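Local coordinates for protein lysin (Enterococcus phage IMEEF1, PDB 6IST) that binds a calcium ion and, as a phage lysin with a CHAP-family peptidase domain, probably cleaves peptide bonds in the cell wall of its enterococcal host, at residues F41-Y46 with V53-P58; N110-S115 with A123-N128; Y171-K176 with F223-M228. One frame throughout, in Å; residues are numbered along the deposited sequence.

Interaction 1 of 3, residues F41-Y46 with V53-P58; sequences FGWRPY and VDQPLP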
loop_
_atom_site.group_PDB
_atom_site.type_symbol
_atom_site.label_atom_id
_atom_site.label_comp_id
_atom_site.label_asym_id
_atom_site.label_seq_id
_atom_site.Cartn_x
_atom_site.Cartn_y
_atom_site.Cartn_z
ATOM N N PHE C 41 -10.699 -8.079 2.699
ATOM C CA PHE C 41 -10.305 -7.495 1.419
ATOM C C PHE C 41 -9.332 -6.324 1.503
ATOM O O PHE C 41 -8.950 -5.804 0.488
ATOM C CB PHE C 41 -11.550 -7.046 0.701
ATOM C CG PHE C 41 -12.398 -8.178 0.280
ATOM C CD1 PHE C 41 -12.047 -8.898 -0.816
ATOM C CD2 PHE C 41 -13.525 -8.544 1.008
ATOM C CE1 PHE C 41 -12.851 -9.942 -1.231
ATOM C CE2 PHE C 41 -14.279 -9.623 0.636
ATOM C CZ PHE C 41 -13.901 -10.345 -0.449
ATOM N N GLY C 42 -8.990 -5.900 2.695
ATOM C CA GLY C 42 -8.052 -4.778 2.876
ATOM C C GLY C 42 -8.688 -3.479 2.375
ATOM O O GLY C 42 -7.964 -2.519 2.083
ATOM N N TRP C 43 -10.009 -3.425 2.323
ATOM C CA TRP C 43 -10.755 -2.228 1.849
ATOM C C TRP C 43 -11.427 -1.598 3.075
ATOM O O TRP C 43 -12.203 -2.290 3.766
ATOM C CB TRP C 43 -11.798 -2.622 0.852
ATOM C CG TRP C 43 -12.732 -1.460 0.443
ATOM C CD1 TRP C 43 -12.366 -0.174 0.210
ATOM C CD2 TRP C 43 -14.103 -1.533 0.170
ATOM N NE1 TRP C 43 -13.426 0.566 -0.142
ATOM C CE2 TRP C 43 -14.515 -0.266 -0.243
ATOM C CE3 TRP C 43 -15.036 -2.559 0.163
ATOM C CZ2 TRP C 43 -15.811 0.006 -0.554
ATOM C CZ3 TRP C 43 -16.323 -2.272 -0.136
ATOM C CH2 TRP C 43 -16.709 -1.010 -0.508
ATOM N N ARG C 44 -11.191 -0.305 3.347
ATOM C CA ARG C 44 -11.982 0.442 4.368
ATOM C C ARG C 44 -12.998 1.365 3.648
ATOM O O ARG C 44 -12.643 2.429 3.137
ATOM C CB ARG C 44 -11.066 1.256 5.311
ATOM C CG ARG C 44 -11.817 2.042 6.345
ATOM C CD ARG C 44 -10.892 2.750 7.376
ATOM N NE ARG C 44 -10.550 4.082 6.814
ATOM C CZ ARG C 44 -9.841 5.065 7.406
ATOM N NH1 ARG C 44 -9.654 6.226 6.763
ATOM N NH2 ARG C 44 -9.383 4.927 8.651
ATOM N N PRO C 45 -14.273 0.947 3.568
ATOM C CA PRO C 45 -15.270 1.808 2.983
ATOM C C PRO C 45 -15.336 3.085 3.763
ATOM O O PRO C 45 -15.152 3.091 4.943
ATOM C CB PRO C 45 -16.600 1.005 3.150
ATOM C CG PRO C 45 -16.148 -0.415 3.320
ATOM C CD PRO C 45 -14.848 -0.331 4.066
ATOM N N TYR C 46 -15.710 4.126 3.068
ATOM C CA TYR C 46 -15.734 5.462 3.613
ATOM C C TYR C 46 -17.159 5.896 3.945
ATOM O O TYR C 46 -18.123 5.483 3.331
ATOM C CB TYR C 46 -15.114 6.373 2.563
ATOM C CG TYR C 46 -15.186 7.777 2.953
ATOM C CD1 TYR C 46 -14.248 8.308 3.856
ATOM C CD2 TYR C 46 -16.189 8.603 2.452
ATOM C CE1 TYR C 46 -14.311 9.646 4.232
ATOM C CE2 TYR C 46 -16.266 9.936 2.851
ATOM C CZ TYR C 46 -15.318 10.439 3.718
ATOM O OH TYR C 46 -15.384 11.750 4.087
ATOM N N VAL C 53 -23.474 3.753 -1.903
ATOM C CA VAL C 53 -24.194 3.834 -3.181
ATOM C C VAL C 53 -23.241 4.324 -4.249
ATOM O O VAL C 53 -23.272 3.876 -5.367
ATOM C CB VAL C 53 -25.417 4.782 -3.077
ATOM C CG1 VAL C 53 -25.958 5.165 -4.442
ATOM C CG2 VAL C 53 -26.507 4.120 -2.320
ATOM N N ASP C 54 -22.379 5.257 -3.914
ATOM C CA ASP C 54 -21.616 5.829 -5.021
ATOM C C ASP C 54 -20.114 6.058 -4.786
ATOM O O ASP C 54 -19.433 6.514 -5.684
ATOM C CB ASP C 54 -22.294 7.164 -5.352
ATOM C CG ASP C 54 -22.082 8.187 -4.259
ATOM O OD1 ASP C 54 -22.098 9.395 -4.604
ATOM O OD2 ASP C 54 -21.915 7.799 -3.074
ATOM N N GLN C 55 -19.568 5.643 -3.666
ATOM C CA GLN C 55 -18.120 5.809 -3.489
ATOM C C GLN C 55 -17.373 4.837 -4.404
ATOM O O GLN C 55 -17.890 3.775 -4.797
ATOM C CB GLN C 55 -17.718 5.607 -2.057
ATOM C CG GLN C 55 -17.754 4.174 -1.565
ATOM C CD GLN C 55 -17.546 4.073 -0.049
ATOM O OE1 GLN C 55 -16.511 3.632 0.369
ATOM N NE2 GLN C 55 -18.538 4.472 0.763
ATOM N N PRO C 56 -16.151 5.199 -4.805
ATOM C CA PRO C 56 -15.360 4.253 -5.616
ATOM C C PRO C 56 -15.061 2.936 -4.895
ATOM O O PRO C 56 -14.984 2.865 -3.635
ATOM C CB PRO C 56 -14.037 5.017 -5.880
ATOM C CG PRO C 56 -14.198 6.364 -5.269
ATOM C CD PRO C 56 -15.351 6.343 -4.328
ATOM N N LEU C 57 -14.882 1.897 -5.713
ATOM C CA LEU C 57 -14.687 0.556 -5.208
ATOM C C LEU C 57 -13.364 0.001 -5.667
ATOM O O LEU C 57 -12.933 0.325 -6.733
ATOM C CB LEU C 57 -15.786 -0.351 -5.730
ATOM C CG LEU C 57 -17.204 0.115 -5.360
ATOM C CD1 LEU C 57 -18.189 -0.869 -5.926
ATOM C CD2 LEU C 57 -17.453 0.216 -3.884
ATOM N N PRO C 58 -12.734 -0.861 -4.865
ATOM C CA PRO C 58 -11.489 -1.460 -5.268
ATOM C C PRO C 58 -11.659 -2.383 -6.461
ATOM O O PRO C 58 -12.765 -2.823 -6.767
ATOM C CB PRO C 58 -11.050 -2.280 -4.026
ATOM C CG PRO C 58 -11.804 -1.648 -2.871
ATOM C CD PRO C 58 -13.104 -1.252 -3.483
HETATM O O HOH W 1 -14.324 3.348 -1.087
#
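W43 and Q55 reach across this contact on different first torsions. In W43, CG lies anti to the backbone N (chi1 173°), and the indole swings toward segment 53-58. In Q55, CG fits between the backbone N and the carbonyl carbon (chi1 73°), and the extended chain beyond it delivers the amide to the backbone of Y46. Both ends of the amide are used there. Y46 N donates to Q55 OE1 over 2.9 Å, and the bond is nearly straight at 177°. Q55 NE2 donates to Y46 O over 2.8 Å, more bent and tilted out of the amide plane. The pair fixes the rotation of the amide, and A51 O takes a further bond from NE2.

OE1 also accepts from a water 2.6 Å away. This water donates to P56 O as well and accepts from W43 NE1 at 3.1 Å, lying in the indole plane at its edge. One water therefore links the indole N-H to both acceptors.

The faces of the indole meet prolines. P58 CG makes a CH-pi contact 3.5 Å from the centroid of the five-membered ring. P45 CG covers the opposite face. L57 CD2 comes obliquely to W43 CH2 at 3.7 Å, and F61 meets W43 edge to face.

The two segments run almost antiparallel. The Q55 amide pairs with N and O of one residue, much as a neighbouring strand would. The whole is a tryptophan between two prolines, packed beside helix 29-41 of the CHAP domain.

Interaction 2 of 3, residues N110-S115 with A123-N128; sequences NWINPS and AAIHHN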
loop_
_atom_site.group_PDB
_atom_site.type_symbol
_atom_site.label_atom_id
_atom_site.label_comp_id
_atom_site.label_asym_id
_atom_site.label_seq_id
_atom_site.Cartn_x
_atom_site.Cartn_y
_atom_site.Cartn_z
ATOM N N ASN C 110 -27.195 -2.865 14.670
ATOM C CA ASN C 110 -28.050 -1.704 14.852
ATOM C C ASN C 110 -29.340 -1.731 14.102
ATOM O O ASN C 110 -29.902 -0.670 13.709
ATOM C CB ASN C 110 -27.292 -0.400 14.589
ATOM C CG ASN C 110 -27.787 0.728 15.490
ATOM O OD1 ASN C 110 -28.265 0.493 16.575
ATOM N ND2 ASN C 110 -27.706 1.930 15.012
ATOM N N TRP C 111 -29.871 -2.938 13.931
ATOM C CA TRP C 111 -31.170 -3.145 13.301
ATOM C C TRP C 111 -32.164 -3.443 14.400
ATOM O O TRP C 111 -33.169 -2.726 14.519
ATOM C CB TRP C 111 -31.164 -4.263 12.242
ATOM C CG TRP C 111 -32.523 -4.529 11.644
ATOM C CD1 TRP C 111 -33.440 -5.472 12.059
ATOM C CD2 TRP C 111 -33.150 -3.786 10.629
ATOM N NE1 TRP C 111 -34.559 -5.379 11.326
ATOM C CE2 TRP C 111 -34.404 -4.383 10.394
ATOM C CE3 TRP C 111 -32.729 -2.748 9.791
ATOM C CZ2 TRP C 111 -35.276 -3.930 9.428
ATOM C CZ3 TRP C 111 -33.579 -2.296 8.846
ATOM C CH2 TRP C 111 -34.860 -2.893 8.647
ATOM N N ILE C 112 -31.923 -4.511 15.141
ATOM C CA ILE C 112 -32.711 -4.837 16.333
ATOM C C ILE C 112 -32.267 -3.967 17.507
ATOM O O ILE C 112 -31.048 -3.847 17.785
ATOM C CB ILE C 112 -32.523 -6.305 16.691
ATOM C CG1 ILE C 112 -33.301 -7.118 15.672
ATOM C CG2 ILE C 112 -33.067 -6.611 18.095
ATOM C CD1 ILE C 112 -32.798 -8.540 15.589
ATOM N N ASN C 113 -33.224 -3.346 18.179
ATOM C CA ASN C 113 -32.919 -2.449 19.350
ATOM C C ASN C 113 -31.878 -1.432 18.942
ATOM O O ASN C 113 -30.870 -1.284 19.562
ATOM C CB ASN C 113 -32.475 -3.233 20.558
ATOM C CG ASN C 113 -33.558 -4.102 21.135
ATOM O OD1 ASN C 113 -34.772 -3.767 21.091
ATOM N ND2 ASN C 113 -33.140 -5.251 21.733
ATOM N N PRO C 114 -32.212 -0.642 17.938
ATOM C CA PRO C 114 -31.211 0.336 17.484
ATOM C C PRO C 114 -30.962 1.429 18.462
ATOM O O PRO C 114 -31.841 1.760 19.281
ATOM C CB PRO C 114 -31.829 0.913 16.238
ATOM C CG PRO C 114 -33.319 0.722 16.428
ATOM C CD PRO C 114 -33.428 -0.567 17.173
ATOM N N SER C 115 -29.746 1.959 18.423
ATOM C CA SER C 115 -29.344 2.984 19.361
ATOM C C SER C 115 -28.451 3.950 18.668
ATOM O O SER C 115 -27.437 3.555 18.127
ATOM C CB SER C 115 -28.618 2.414 20.586
ATOM O OG SER C 115 -28.010 3.489 21.332
ATOM N N ALA C 123 -26.978 -9.168 14.515
ATOM C CA ALA C 123 -28.047 -10.160 14.540
ATOM C C ALA C 123 -28.302 -10.641 13.167
ATOM O O ALA C 123 -28.131 -9.918 12.171
ATOM C CB ALA C 123 -29.287 -9.547 15.135
ATOM N N ALA C 124 -28.818 -11.853 13.053
ATOM C CA ALA C 124 -29.205 -12.384 11.779
ATOM C C ALA C 124 -30.680 -12.052 11.566
ATOM O O ALA C 124 -31.506 -12.430 12.360
ATOM C CB ALA C 124 -28.942 -13.900 11.678
ATOM N N ILE C 125 -30.963 -11.265 10.530
ATOM C CA ILE C 125 -32.253 -10.677 10.249
ATOM C C ILE C 125 -32.865 -11.216 8.926
ATOM O O ILE C 125 -32.218 -11.181 7.860
ATOM C CB ILE C 125 -32.115 -9.159 10.019
ATOM C CG1 ILE C 125 -31.244 -8.468 11.097
ATOM C CG2 ILE C 125 -33.521 -8.551 9.930
ATOM C CD1 ILE C 125 -31.801 -8.664 12.451
ATOM N N HIS C 126 -34.115 -11.669 8.981
ATOM C CA HIS C 126 -34.883 -12.015 7.798
ATOM C C HIS C 126 -35.549 -10.749 7.301
ATOM O O HIS C 126 -36.537 -10.313 7.872
ATOM C CB HIS C 126 -35.917 -13.083 8.158
ATOM C CG HIS C 126 -36.651 -13.699 6.985
ATOM N ND1 HIS C 126 -37.756 -14.519 7.163
ATOM C CD2 HIS C 126 -36.441 -13.661 5.642
ATOM C CE1 HIS C 126 -38.214 -14.921 5.990
ATOM N NE2 HIS C 126 -37.437 -14.415 5.046
ATOM N N HIS C 127 -34.978 -10.140 6.266
ATOM C CA HIS C 127 -35.493 -8.867 5.722
ATOM C C HIS C 127 -36.417 -9.031 4.530
ATOM O O HIS C 127 -36.356 -10.011 3.796
ATOM C CB HIS C 127 -34.316 -8.064 5.186
ATOM C CG HIS C 127 -33.444 -7.439 6.241
ATOM N ND1 HIS C 127 -33.836 -6.325 6.947
ATOM C CD2 HIS C 127 -32.172 -7.701 6.629
ATOM C CE1 HIS C 127 -32.810 -5.885 7.675
ATOM N NE2 HIS C 127 -31.809 -6.741 7.555
ATOM N N ASN C 128 -37.211 -7.994 4.254
ATOM C CA ASN C 128 -37.771 -7.782 2.944
ATOM C C ASN C 128 -36.967 -6.669 2.243
ATOM O O ASN C 128 -35.968 -6.135 2.773
ATOM C CB ASN C 128 -39.279 -7.493 3.019
ATOM C CG ASN C 128 -39.569 -6.193 3.759
ATOM O OD1 ASN C 128 -38.748 -5.293 3.815
ATOM N ND2 ASN C 128 -40.722 -6.127 4.374
#
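W111 meets the strand 123-128 with its indole, which lies against I125 and H127. From CB, which is directed at the strand, CG continues anti to the backbone N (chi1 177°). CG is 4.2 Å from I125 CG1. Next along the five-membered ring, CD1 touches I125 CD1 at 3.6 Å, and NE1 lies 3.6 Å from I125 CG2. The isoleucine comes in at a slant to the ring.

The six-membered ring belongs to H127. CE2 is 3.5 Å from H127 CE1, and CZ2 is 3.7 Å from H127 ND1. CD2, like CE2 at the ring fusion, lies under H127 CE1. CE3, and CZ3 and CH2 at the far end, all lie under the same CE1, which sits over the middle of the indole face. This is a T-shaped stack. The edge of the H127 imidazole points at the W111 six-membered ring, with the planes of H127 and W111 at 75°. I125 CG2 covers one face of the imidazole, so I125 touches both rings.

I112 closes the other end. Its CD1 rests on A123 CB at 3.7 Å. It presses on I125 CD1 at 3.3 Å, tighter than usual carbon contact. No hydrogen bond joins the two segments.

H127 NE2 is hydrogen-bonded to D108 OD2, and the W111 ring also meets H90. H90 and D108 fit the histidine and acidic members of a Cys-His-Asp triad. The contact thus packs a surface loop onto an edge strand of the antiparallel sheet, beside what is probably the catalytic centre of a CHAP cysteine peptidase.

Interaction 3 of 3, residues Y171-K176 with F223-M228; sequences YYKRTK and FGLKMM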
loop_
_atom_site.group_PDB
_atom_site.type_symbol
_atom_site.label_atom_id
_atom_site.label_comp_id
_atom_site.label_asym_id
_atom_site.label_seq_id
_atom_site.Cartn_x
_atom_site.Cartn_y
_atom_site.Cartn_z
ATOM N N TYR C 171 -4.596 4.886 -3.045
ATOM C CA TYR C 171 -5.348 5.427 -1.942
ATOM C C TYR C 171 -6.315 6.399 -2.518
ATOM O O TYR C 171 -6.135 6.881 -3.665
ATOM C CB TYR C 171 -4.497 6.033 -0.812
ATOM C CG TYR C 171 -3.757 7.278 -1.179
ATOM C CD1 TYR C 171 -4.388 8.527 -1.116
ATOM C CD2 TYR C 171 -2.449 7.210 -1.636
ATOM C CE1 TYR C 171 -3.725 9.665 -1.504
ATOM C CE2 TYR C 171 -1.761 8.364 -1.988
ATOM C CZ TYR C 171 -2.400 9.581 -1.923
ATOM O OH TYR C 171 -1.679 10.726 -2.348
ATOM N N TYR C 172 -7.374 6.659 -1.761
ATOM C CA TYR C 172 -8.357 7.626 -2.209
ATOM C C TYR C 172 -8.277 8.792 -1.331
ATOM O O TYR C 172 -8.025 8.699 -0.158
ATOM C CB TYR C 172 -9.786 7.149 -2.209
ATOM C CG TYR C 172 -10.086 5.886 -2.924
ATOM C CD1 TYR C 172 -9.325 5.419 -3.975
ATOM C CD2 TYR C 172 -11.206 5.176 -2.595
ATOM C CE1 TYR C 172 -9.655 4.223 -4.644
ATOM C CE2 TYR C 172 -11.550 3.998 -3.265
ATOM C CZ TYR C 172 -10.796 3.539 -4.294
ATOM O OH TYR C 172 -11.161 2.348 -4.935
ATOM N N LYS C 173 -8.612 9.941 -1.911
ATOM C CA LYS C 173 -8.593 11.205 -1.118
ATOM C C LYS C 173 -9.944 11.920 -1.305
ATOM O O LYS C 173 -10.459 12.044 -2.401
ATOM C CB LYS C 173 -7.436 12.111 -1.573
ATOM C CG LYS C 173 -7.407 13.532 -1.008
ATOM C CD LYS C 173 -6.341 14.372 -1.717
ATOM C CE LYS C 173 -6.204 15.734 -1.003
ATOM N NZ LYS C 173 -5.036 16.533 -1.464
ATOM N N ARG C 174 -10.547 12.279 -0.196
ATOM C CA ARG C 174 -11.802 13.020 -0.178
ATOM C C ARG C 174 -11.399 14.477 -0.091
ATOM O O ARG C 174 -10.785 14.896 0.879
ATOM C CB ARG C 174 -12.613 12.615 1.062
ATOM C CG ARG C 174 -14.000 13.203 1.118
ATOM C CD ARG C 174 -14.882 12.611 0.069
ATOM N NE ARG C 174 -16.239 13.095 0.168
ATOM C CZ ARG C 174 -17.175 12.898 -0.757
ATOM N NH1 ARG C 174 -16.898 12.242 -1.896
ATOM N NH2 ARG C 174 -18.407 13.381 -0.551
ATOM N N THR C 175 -11.697 15.227 -1.122
ATOM C CA THR C 175 -11.191 16.590 -1.238
ATOM C C THR C 175 -12.096 17.548 -0.461
ATOM O O THR C 175 -13.229 17.214 -0.209
ATOM C CB THR C 175 -11.138 17.038 -2.697
ATOM O OG1 THR C 175 -12.446 16.947 -3.259
ATOM C CG2 THR C 175 -10.188 16.141 -3.495
ATOM N N LYS C 176 -11.573 18.713 -0.113
ATOM C CA LYS C 176 -12.347 19.820 0.521
ATOM C C LYS C 176 -13.654 20.066 -0.192
ATOM O O LYS C 176 -14.662 20.262 0.428
ATOM C CB LYS C 176 -11.586 21.154 0.430
ATOM C CG LYS C 176 -10.879 21.638 1.684
ATOM C CD LYS C 176 -10.864 23.172 1.832
ATOM C CE LYS C 176 -10.689 23.999 0.542
ATOM N NZ LYS C 176 -9.507 23.675 -0.319
ATOM N N PHE C 223 -3.778 13.568 8.995
ATOM C CA PHE C 223 -2.347 13.611 9.168
ATOM C C PHE C 223 -1.609 12.465 8.488
ATOM O O PHE C 223 -0.475 12.625 8.112
ATOM C CB PHE C 223 -1.987 13.641 10.672
ATOM C CG PHE C 223 -2.256 14.982 11.344
ATOM C CD1 PHE C 223 -1.687 15.255 12.561
ATOM C CD2 PHE C 223 -3.065 15.950 10.770
ATOM C CE1 PHE C 223 -1.921 16.472 13.210
ATOM C CE2 PHE C 223 -3.297 17.166 11.404
ATOM C CZ PHE C 223 -2.719 17.427 12.620
ATOM N N GLY C 224 -2.230 11.307 8.367
ATOM C CA GLY C 224 -1.649 10.218 7.584
ATOM C C GLY C 224 -1.408 10.667 6.143
ATOM O O GLY C 224 -0.314 10.475 5.586
ATOM N N LEU C 225 -2.461 11.221 5.549
ATOM C CA LEU C 225 -2.390 11.775 4.215
ATOM C C LEU C 225 -1.351 12.882 4.173
ATOM O O LEU C 225 -0.576 12.960 3.220
ATOM C CB LEU C 225 -3.718 12.315 3.747
ATOM C CG LEU C 225 -3.757 12.910 2.353
ATOM C CD1 LEU C 225 -3.395 11.806 1.349
ATOM C CD2 LEU C 225 -5.070 13.569 1.995
ATOM N N LYS C 226 -1.376 13.782 5.137
ATOM C CA LYS C 226 -0.335 14.861 5.098
ATOM C C LYS C 226 1.092 14.360 5.111
ATOM O O LYS C 226 1.967 14.920 4.397
ATOM C CB LYS C 226 -0.572 15.930 6.171
ATOM C CG LYS C 226 -1.919 16.600 5.986
ATOM C CD LYS C 226 -1.967 18.056 6.366
ATOM C CE LYS C 226 -3.327 18.644 6.002
ATOM N NZ LYS C 226 -3.547 18.689 4.517
ATOM N N MET C 227 1.338 13.273 5.849
ATOM C CA MET C 227 2.674 12.702 5.864
ATOM C C MET C 227 2.973 12.084 4.510
ATOM O O MET C 227 4.085 12.235 3.939
ATOM C CB MET C 227 2.809 11.632 6.994
ATOM C CG MET C 227 2.885 12.262 8.405
ATOM S SD MET C 227 3.230 11.108 9.794
ATOM C CE MET C 227 1.752 10.192 9.778
ATOM N N MET C 228 2.020 11.333 3.983
ATOM C CA MET C 228 2.238 10.738 2.664
ATOM C C MET C 228 2.486 11.833 1.643
ATOM O O MET C 228 3.423 11.737 0.837
ATOM C CB MET C 228 1.030 9.829 2.208
ATOM C CG MET C 228 1.133 8.389 2.728
ATOM S SD MET C 228 -0.076 7.210 1.980
ATOM C CE MET C 228 -1.603 7.991 2.504
HETATM O O HOH W 2 -4.193 17.107 1.708
#
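Y171 and L225 meet at about a right angle. The leucine pushes CD1 against the tyrosine ring obliquely, 3.6 Å from CE1. Its other branch, CD2, takes K173, again at about a right angle. K173 is extended, and its CG, CD and CE run across the end of that branch, all near CD2, with CG at 3.8 Å. The two branches of L225 thus divide between two residues on one side of the strand. The leucine reaches them because its CG is anti to the backbone N (chi1 -179°).

M228 comes to the same side of the Y171 ring, its CE over the face, toward the rim and 4.3 Å from CD2. SD is 4.8 Å from the ring centroid in an oblique Met-aromatic contact. Helix 223-231 is packed across one face of a mixed sheet here. The axes of strand 171-174 and helix 223-228 approach to 10.9 Å at 116°. The Y171 ring also meets W183 of the next strand, nearly parallel to it.

At the outer end, K173 NZ forms a salt bridge with E229, while K226 NZ, 6.5 Å from K173 NZ, bonds to H220 O. A water between the two amines receives a weak bond from each.

In the fold
Interactions 1 and 3 reach the same mixed sheet, at strands 43-44 and 169-174. They touch where Y172 CE2 packs on P56 O and its OH lies against L57 O and P58 N, and where Y46 OH, hydrogen-bonded to N219, packs on R174 CG. Interaction 2 belongs to the other, antiparallel sheet and stays about 15 Å from interaction 1 at the nearest atoms. Interaction 1 lies near the centre of the chain and relies on amide, backbone and water bonds as well as proline-indole packing. Interaction 2 is more peripheral, mixing aromatic and aliphatic contacts without hydrogen bonds across it. Interaction 3 is buried and largely apolar, with charged amines at its margin.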